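Local coordinates for protein nitrilotriacetate monooxygenase (Burkholderia pseudomallei, PDB 3SDO) that probably acts as a flavin-dependent monooxygenase of the bacterial luciferase-like type, using FMN to incorporate oxygen into its substrate, at residues 220-230 / 249-257. Numbering follows the deposited sequence.
Sequences GSSDDGIDLAG and FYRRVKAAA
Helix segments 223-230 and 249-257 cross at -52°, their axes 7.8 Å apart at closest approach, and they draw together toward their C-terminal ends, where Gly230 CA lies 3.9 Å from Ala257 CA. Glycine suits that meeting point because its bare CA lets Ala256 CB settle on it at 3.8 Å, and Gly230 O receives a CA-H...O contact from Ala257. Arg262 also donates to this carbonyl.

Toward the other end the helices diverge and larger residues bridge the widening gap. Ile226 is a knob in a hole formed by Phe249, Arg252, Val253 and Ala256. Its two branches divide the work: CG2 faces Val253 and Ala256, whereas CG1 reaches Phe249 CE1 at 3.7 Å and carries CD1 over the centre of one face of the Arg252 guanidinium, 3.2 Å above its plane. Phe249, with CG anti to its own backbone N (chi1 -177°), turns the edge of its ring to the carbonyl of Gly220, CE1 lying 3.3 Å from Gly220 O.

Arg252 both packs and bonds: its long chain, bent at chi3 (70°), lays apolar methylenes and a flat face beside Ile226 while NH2 donates to Asp223 OD1 at 2.9 Å. This salt-bridge bond lies near the guanidinium plane but meets the carboxylate from above its own plane. A water accepts from Arg252 NH1 and donates to Asp223 OD1 and Ser221 O; another links Asp227 OD1 to Ala256 O.

Helices 223-232 and 243-259 flank strand 235-238 in sequence and pack side by side on the TIM-barrel-like fold, Ala229, Phe249 and Val253 all touching its Val236. Ser221 and Ser222, the N-cap, are predicted FMN ligands; the direct salt bridge joins the first helix's start to the second, and the shared water extends this polar link to Ser221, while Ile226 and Gly230 close the buried side.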
ATOM      1  N   GLY A 220       9.909  19.009  -5.592  1.00 28.26           N
ATOM      2  CA  GLY A 220      10.226  20.276  -4.928  1.00 29.43           C
ATOM      3  C   GLY A 220      10.300  21.419  -5.943  1.00 30.26           C
ATOM      4  O   GLY A 220      10.801  21.244  -7.049  1.00 30.29           O
ATOM      5  N   SER A 221       9.786  22.578  -5.550  1.00 30.56           N
ATOM      6  CA  SER A 221       9.688  23.740  -6.412  1.00 31.09           C
ATOM      7  C   SER A 221      10.306  24.984  -5.776  1.00 31.08           C
ATOM      8  O   SER A 221      10.707  25.915  -6.470  1.00 32.42           O
ATOM      9  CB  SER A 221       8.222  24.002  -6.711  1.00 31.45           C
ATOM     10  OG  SER A 221       7.517  24.206  -5.504  1.00 32.71           O
ATOM     11  N   SER A 222      10.342  25.005  -4.449  1.00 30.46           N
ATOM     12  CA  SER A 222      11.091  26.008  -3.697  1.00 29.40           C
ATOM     13  C   SER A 222      12.588  25.841  -3.914  1.00 29.05           C
ATOM     14  O   SER A 222      13.047  24.849  -4.505  1.00 27.21           O
ATOM     15  CB  SER A 222      10.794  25.866  -2.197  1.00 29.57           C
ATOM     16  OG  SER A 222      11.404  24.701  -1.648  1.00 26.76           O
ATOM     17  N   ASP A 223      13.342  26.809  -3.404  1.00 28.68           N
ATOM     18  CA  ASP A 223      14.788  26.769  -3.484  1.00 29.11           C
ATOM     19  C   ASP A 223      15.282  25.486  -2.814  1.00 28.74           C
ATOM     20  O   ASP A 223      16.059  24.744  -3.417  1.00 28.99           O
ATOM     21  CB  ASP A 223      15.419  28.012  -2.833  1.00 29.88           C
ATOM     22  CG  ASP A 223      15.219  29.283  -3.663  1.00 30.11           C
ATOM     23  OD1 ASP A 223      14.578  29.231  -4.744  1.00 28.72           O
ATOM     24  OD2 ASP A 223      15.707  30.345  -3.225  1.00 29.56           O
ATOM     25  N   ASP A 224      14.824  25.215  -1.589  1.00 28.02           N
ATOM     26  CA  ASP A 224      15.240  24.003  -0.874  1.00 28.28           C
ATOM     27  C   ASP A 224      14.757  22.735  -1.604  1.00 26.65           C
ATOM     28  O   ASP A 224      15.463  21.725  -1.644  1.00 26.03           O
ATOM     29  CB  ASP A 224      14.690  23.975   0.551  1.00 28.90           C
ATOM     30  CG  ASP A 224      15.351  24.996   1.469  1.00 33.49           C
ATOM     31  OD1 ASP A 224      16.374  25.593   1.103  1.00 36.98           O
ATOM     32  OD2 ASP A 224      14.816  25.207   2.572  1.00 40.15           O
ATOM     33  N   GLY A 225      13.535  22.788  -2.134  1.00 25.43           N
ATOM     34  CA  GLY A 225      12.974  21.665  -2.896  1.00 24.91           C
ATOM     35  C   GLY A 225      13.850  21.272  -4.080  1.00 24.23           C
ATOM     36  O   GLY A 225      14.147  20.098  -4.288  1.00 24.12           O
ATOM     37  N   ILE A 226      14.280  22.259  -4.849  1.00 23.91           N
ATOM     38  CA  ILE A 226      15.120  22.019  -6.026  1.00 23.87           C
ATOM     39  C   ILE A 226      16.466  21.433  -5.615  1.00 24.13           C
ATOM     40  O   ILE A 226      16.980  20.508  -6.237  1.00 21.88           O
ATOM     41  CB  ILE A 226      15.290  23.308  -6.850  1.00 24.34           C
ATOM     42  CG1 ILE A 226      13.971  23.628  -7.541  1.00 25.62           C
ATOM     43  CG2 ILE A 226      16.401  23.171  -7.910  1.00 24.17           C
ATOM     44  CD1 ILE A 226      13.906  25.018  -8.171  1.00 25.54           C
ATOM     45  N   ASP A 227      17.026  21.964  -4.539  1.00 25.51           N
ATOM     46  CA  ASP A 227      18.287  21.473  -4.045  1.00 26.48           C
ATOM     47  C   ASP A 227      18.197  20.017  -3.555  1.00 26.08           C
ATOM     48  O   ASP A 227      19.085  19.199  -3.818  1.00 24.87           O
ATOM     49  CB  ASP A 227      18.782  22.365  -2.916  1.00 28.08           C
ATOM     50  CG  ASP A 227      20.253  22.188  -2.662  1.00 31.87           C
ATOM     51  OD1 ASP A 227      21.041  22.342  -3.630  1.00 35.02           O
ATOM     52  OD2 ASP A 227      20.610  21.882  -1.509  1.00 37.72           O
ATOM     53  N   LEU A 228      17.142  19.693  -2.822  1.00 25.34           N
ATOM     54  CA  LEU A 228      16.952  18.309  -2.416  1.00 25.14           C
ATOM     55  C   LEU A 228      16.843  17.428  -3.656  1.00 23.89           C
ATOM     56  O   LEU A 228      17.440  16.365  -3.692  1.00 23.29           O
ATOM     57  CB  LEU A 228      15.716  18.149  -1.525  1.00 25.22           C
ATOM     58  CG  LEU A 228      15.448  16.745  -0.989  1.00 26.13           C
ATOM     59  CD1 LEU A 228      16.614  16.196  -0.223  1.00 24.53           C
ATOM     60  CD2 LEU A 228      14.163  16.758  -0.133  1.00 28.34           C
ATOM     61  N   ALA A 229      16.104  17.873  -4.670  1.00 24.02           N
ATOM     62  CA  ALA A 229      15.937  17.068  -5.902  1.00 23.92           C
ATOM     63  C   ALA A 229      17.280  16.797  -6.576  1.00 24.42           C
ATOM     64  O   ALA A 229      17.574  15.669  -6.977  1.00 23.61           O
ATOM     65  CB  ALA A 229      14.969  17.749  -6.882  1.00 23.99           C
ATOM     66  N   GLY A 230      18.091  17.846  -6.704  1.00 25.34           N
ATOM     67  CA  GLY A 230      19.443  17.736  -7.274  1.00 26.18           C
ATOM     68  C   GLY A 230      20.358  16.786  -6.516  1.00 26.30           C
ATOM     69  O   GLY A 230      21.137  16.046  -7.132  1.00 26.13           O
ATOM     70  N   PHE A 249      13.150  25.778 -14.495  1.00 23.13           N
ATOM     71  CA  PHE A 249      13.135  24.676 -13.561  1.00 22.68           C
ATOM     72  C   PHE A 249      14.086  23.575 -14.007  1.00 22.46           C
ATOM     73  O   PHE A 249      14.894  23.095 -13.211  1.00 21.28           O
ATOM     74  CB  PHE A 249      11.722  24.145 -13.400  1.00 22.44           C
ATOM     75  CG  PHE A 249      11.598  23.054 -12.392  1.00 22.70           C
ATOM     76  CD1 PHE A 249      11.713  23.333 -11.037  1.00 23.70           C
ATOM     77  CD2 PHE A 249      11.365  21.750 -12.785  1.00 21.32           C
ATOM     78  CE1 PHE A 249      11.587  22.331 -10.095  1.00 23.46           C
ATOM     79  CE2 PHE A 249      11.246  20.745 -11.844  1.00 20.76           C
ATOM     80  CZ  PHE A 249      11.359  21.038 -10.502  1.00 22.97           C
ATOM     81  N   TYR A 250      14.009  23.213 -15.291  1.00 22.01           N
ATOM     82  CA  TYR A 250      14.871  22.179 -15.855  1.00 21.59           C
ATOM     83  C   TYR A 250      16.343  22.522 -15.603  1.00 22.05           C
ATOM     84  O   TYR A 250      17.093  21.682 -15.123  1.00 21.46           O
ATOM     85  CB  TYR A 250      14.577  22.020 -17.357  1.00 21.84           C
ATOM     86  CG  TYR A 250      15.315  20.903 -18.080  1.00 21.25           C
ATOM     87  CD1 TYR A 250      16.602  21.089 -18.570  1.00 21.22           C
ATOM     88  CD2 TYR A 250      14.678  19.710 -18.370  1.00 20.46           C
ATOM     89  CE1 TYR A 250      17.273  20.068 -19.265  1.00 22.61           C
ATOM     90  CE2 TYR A 250      15.326  18.695 -19.075  1.00 22.82           C
ATOM     91  CZ  TYR A 250      16.620  18.876 -19.520  1.00 21.29           C
ATOM     92  OH  TYR A 250      17.256  17.854 -20.201  1.00 21.79           O
ATOM     93  N   ARG A 251      16.736  23.760 -15.915  1.00 22.93           N
ATOM     94  CA  ARG A 251      18.124  24.225 -15.766  1.00 23.66           C
ATOM     95  C   ARG A 251      18.594  24.218 -14.321  1.00 22.99           C
ATOM     96  O   ARG A 251      19.721  23.824 -14.045  1.00 22.48           O
ATOM     97  CB  ARG A 251      18.306  25.638 -16.369  1.00 25.37           C
ATOM     98  CG  ARG A 251      18.213  25.668 -17.900  1.00 29.95           C
ATOM     99  CD  ARG A 251      18.853  26.905 -18.548  1.00 37.10           C
ATOM    100  NE  ARG A 251      18.018  28.097 -18.425  1.00 41.54           N
ATOM    101  CZ  ARG A 251      18.141  29.038 -17.483  1.00 44.89           C
ATOM    102  NH1 ARG A 251      19.078  28.958 -16.529  1.00 47.74           N
ATOM    103  NH2 ARG A 251      17.309  30.073 -17.493  1.00 43.82           N
ATOM    104  N   ARG A 252      17.724  24.627 -13.402  1.00 22.55           N
ATOM    105  CA  ARG A 252      18.069  24.649 -11.974  1.00 22.98           C
ATOM    106  C   ARG A 252      18.252  23.250 -11.391  1.00 22.36           C
ATOM    107  O   ARG A 252      19.189  23.019 -10.614  1.00 22.68           O
ATOM    108  CB  ARG A 252      17.007  25.426 -11.179  1.00 22.86           C
ATOM    109  CG  ARG A 252      16.901  26.880 -11.576  1.00 23.85           C
ATOM    110  CD  ARG A 252      15.776  27.583 -10.834  1.00 23.46           C
ATOM    111  NE  ARG A 252      16.079  27.742  -9.416  1.00 25.39           N
ATOM    112  CZ  ARG A 252      15.174  28.050  -8.489  1.00 29.28           C
ATOM    113  NH1 ARG A 252      13.889  28.194  -8.821  1.00 28.73           N
ATOM    114  NH2 ARG A 252      15.547  28.195  -7.219  1.00 29.41           N
ATOM    115  N   VAL A 253      17.370  22.317 -11.770  1.00 21.47           N
ATOM    116  CA  VAL A 253      17.442  20.942 -11.262  1.00 20.42           C
ATOM    117  C   VAL A 253      18.731  20.273 -11.764  1.00 21.13           C
ATOM    118  O   VAL A 253      19.471  19.628 -11.001  1.00 21.30           O
ATOM    119  CB  VAL A 253      16.218  20.113 -11.688  1.00 20.72           C
ATOM    120  CG1 VAL A 253      16.490  18.588 -11.463  1.00 19.17           C
ATOM    121  CG2 VAL A 253      14.954  20.615 -10.947  1.00 19.71           C
ATOM    122  N   LYS A 254      19.025  20.451 -13.042  1.00 21.14           N
ATOM    123  CA  LYS A 254      20.243  19.881 -13.607  1.00 21.53           C
ATOM    124  C   LYS A 254      21.495  20.474 -12.967  1.00 22.29           C
ATOM    125  O   LYS A 254      22.426  19.728 -12.630  1.00 22.70           O
ATOM    126  CB  LYS A 254      20.261  20.039 -15.134  1.00 21.86           C
ATOM    127  CG  LYS A 254      19.120  19.280 -15.838  1.00 22.32           C
ATOM    128  CD  LYS A 254      19.382  17.798 -16.110  1.00 23.47           C
ATOM    129  CE  LYS A 254      18.153  17.202 -16.843  1.00 22.58           C
ATOM    130  NZ  LYS A 254      18.216  15.787 -17.237  1.00 19.03           N
ATOM    131  N   ALA A 255      21.542  21.794 -12.777  1.00 22.23           N
ATOM    132  CA  ALA A 255      22.713  22.417 -12.109  1.00 23.11           C
ATOM    133  C   ALA A 255      22.812  21.954 -10.652  1.00 22.82           C
ATOM    134  O   ALA A 255      23.903  21.715 -10.131  1.00 23.35           O
ATOM    135  CB  ALA A 255      22.644  23.948 -12.184  1.00 23.26           C
ATOM    136  N   ALA A 256      21.679  21.832  -9.980  1.00 22.98           N
ATOM    137  CA  ALA A 256      21.685  21.348  -8.596  1.00 23.22           C
ATOM    138  C   ALA A 256      22.274  19.932  -8.549  1.00 22.95           C
ATOM    139  O   ALA A 256      23.030  19.623  -7.639  1.00 24.38           O
ATOM    140  CB  ALA A 256      20.266  21.392  -7.963  1.00 22.89           C
ATOM    141  N   ALA A 257      21.946  19.091  -9.529  1.00 22.53           N
ATOM    142  CA  ALA A 257      22.532  17.742  -9.639  1.00 22.36           C
ATOM    143  C   ALA A 257      24.061  17.787  -9.838  1.00 22.58           C
ATOM    144  O   ALA A 257      24.830  17.067  -9.175  1.00 21.80           O
ATOM    145  CB  ALA A 257      21.847  16.924 -10.818  1.00 21.72           C
TER
HETATM  146  O   HOH W   1      12.269  28.417  -6.417  1.00 21.24           O
HETATM  147  O   HOH W   2      22.870  20.421  -4.891  1.00 28.88           O